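Local coordinates for Lmo0547 protein (Listeria monocytogenes, PDB 4R9N) that probably regulates transcription by sequence-specific DNA binding, with a putative sugar-binding domain that may sense a carbohydrate, at residues A230-A233 / A234-G238. Residues are numbered along the deposited sequence; the frame is centred on the assembly and turned at random.
Sequences ALVA and ALNAG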
ATOM      1  N   ALA A 230      -8.745  -2.301  -9.999  1.00 25.31           N
ATOM      2  CA  ALA A 230      -8.199  -2.658  -8.685  1.00 22.58           C
ATOM      3  C   ALA A 230      -8.545  -1.613  -7.635  1.00 22.10           C
ATOM      4  O   ALA A 230      -8.951  -1.916  -6.543  1.00 20.90           O
ATOM      5  CB  ALA A 230      -6.694  -2.776  -8.783  1.00 22.06           C
ATOM      6  N   LEU A 231      -8.329  -0.365  -7.979  1.00 21.53           N
ATOM      7  CA  LEU A 231      -8.611   0.735  -7.034  1.00 22.54           C
ATOM      8  C   LEU A 231     -10.069   0.879  -6.666  1.00 22.60           C
ATOM      9  O   LEU A 231     -10.482   1.039  -5.464  1.00 21.21           O
ATOM     10  CB  LEU A 231      -8.061   2.008  -7.644  1.00 21.76           C
ATOM     11  CG  LEU A 231      -8.200   3.262  -6.824  1.00 23.37           C
ATOM     12  CD1 LEU A 231      -7.559   3.072  -5.466  1.00 23.30           C
ATOM     13  CD2 LEU A 231      -7.508   4.373  -7.586  1.00 24.26           C
ATOM     14  N   VAL A 232     -10.887   0.794  -7.697  1.00 25.95           N
ATOM     15  CA  VAL A 232     -12.324   0.891  -7.483  1.00 28.11           C
ATOM     16  C   VAL A 232     -12.853  -0.212  -6.613  1.00 26.31           C
ATOM     17  O   VAL A 232     -13.631   0.034  -5.678  1.00 27.54           O
ATOM     18  CB  VAL A 232     -13.112   1.004  -8.797  1.00 33.06           C
ATOM     19  CG1 VAL A 232     -14.607   0.774  -8.555  1.00 35.98           C
ATOM     20  CG2 VAL A 232     -12.887   2.386  -9.395  1.00 35.45           C
ATOM     21  N   ALA A 233     -12.383  -1.434  -6.824  1.00 26.21           N
ATOM     22  CA  ALA A 233     -12.796  -2.503  -5.959  1.00 26.22           C
ATOM     23  C   ALA A 233     -12.347  -2.292  -4.516  1.00 24.71           C
ATOM     24  O   ALA A 233     -13.094  -2.581  -3.557  1.00 23.77           O
ATOM     25  CB  ALA A 233     -12.278  -3.846  -6.511  1.00 26.68           C
ATOM     26  N   ALA A 234     -11.111  -1.839  -4.331  1.00 22.37           N
ATOM     27  CA  ALA A 234     -10.641  -1.609  -2.998  1.00 22.66           C
ATOM     28  C   ALA A 234     -11.441  -0.533  -2.256  1.00 21.29           C
ATOM     29  O   ALA A 234     -11.720  -0.651  -1.046  1.00 21.72           O
ATOM     30  CB  ALA A 234      -9.157  -1.244  -3.040  1.00 22.23           C
ATOM     31  N   LEU A 235     -11.731   0.519  -2.969  1.00 22.28           N
ATOM     32  CA  LEU A 235     -12.474   1.670  -2.435  1.00 24.91           C
ATOM     33  C   LEU A 235     -13.894   1.275  -2.074  1.00 28.08           C
ATOM     34  O   LEU A 235     -14.337   1.577  -0.971  1.00 26.33           O
ATOM     35  CB  LEU A 235     -12.544   2.825  -3.423  1.00 24.98           C
ATOM     36  CG  LEU A 235     -11.263   3.597  -3.628  1.00 25.17           C
ATOM     37  CD1 LEU A 235     -11.315   4.482  -4.856  1.00 27.36           C
ATOM     38  CD2 LEU A 235     -10.892   4.377  -2.367  1.00 26.10           C
ATOM     39  N   ASN A 236     -14.543   0.515  -2.956  1.00 29.98           N
ATOM     40  CA  ASN A 236     -15.916  -0.007  -2.676  1.00 34.42           C
ATOM     41  C   ASN A 236     -16.019  -0.930  -1.460  1.00 35.00           C
ATOM     42  O   ASN A 236     -17.039  -0.901  -0.738  1.00 33.28           O
ATOM     43  CB  ASN A 236     -16.495  -0.722  -3.921  1.00 38.08           C
ATOM     44  CG  ASN A 236     -16.790   0.252  -5.062  1.00 44.39           C
ATOM     45  OD1 ASN A 236     -16.934   1.456  -4.846  1.00 43.88           O
ATOM     46  ND2 ASN A 236     -16.878  -0.264  -6.274  1.00 51.93           N
ATOM     47  N   ALA A 237     -14.959  -1.703  -1.211  1.00 26.64           N
ATOM     48  CA  ALA A 237     -14.885  -2.587  -0.073  1.00 28.92           C
ATOM     49  C   ALA A 237     -14.520  -1.896   1.227  1.00 29.93           C
ATOM     50  O   ALA A 237     -14.430  -2.546   2.263  1.00 29.45           O
ATOM     51  CB  ALA A 237     -13.857  -3.679  -0.350  1.00 28.44           C
ATOM     52  N   GLY A 238     -14.248  -0.595   1.194  1.00 29.93           N
ATOM     53  CA  GLY A 238     -13.921   0.116   2.407  1.00 29.87           C
ATOM     54  C   GLY A 238     -12.554  -0.208   2.954  1.00 28.39           C
ATOM     55  O   GLY A 238     -12.326  -0.134   4.155  1.00 29.89           O
TER
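L231 and L235, one turn apart on the helix 228-236, meet where the branch carbon CG of L231 lies 3.9 Å from the terminal CD1 of L235. L231 sets out from the backbone away from the following turn, but with CG anti to its own N (chi1 -178°) the branch swings back beside the carbonyl carbon, and its CD1 also comes near CD1 and CG of L235. Followed outward, L235 first places CB 3.4 Å from L231 O, ahead of the carbonyl and a little to one side, and also near V232 O; CG then sits 3.2 Å from L231 O, and CD1 runs on past it to the leucine branch. The oxygen is thus covered by the side chain of the residue to which it is bonded, since L235 N donates to L231 O at 2.8 Å, nearly in line with the C=O.

This is the last part of the helix that connects the parallel strands 217-221 and 242-246 in a beta-alpha-beta unit of the putative sugar-binding domain, which has a Rossmann-like fold. L235 also touches F15 of helix 3-15, while A233 and A234 touch F189 of strand 187-190.

Along the partly exposed side, V232 and N236 lie alongside each other and point the same way. CG1 of V232 is 3.4 Å from the amide ND2 of N236, a van der Waals contact, whereas the main-chain N of N236 makes a hydrogen bond of 2.9 Å to V232 O. The bond from A237 N to A233 O is longer, 3.1 Å, and more bent at 148°. Beyond it G238 turns to positive phi (72°), and its N bonds to L235 O, one of the two bonds back into the last turn that, with the positive phi, make a Schellman motif.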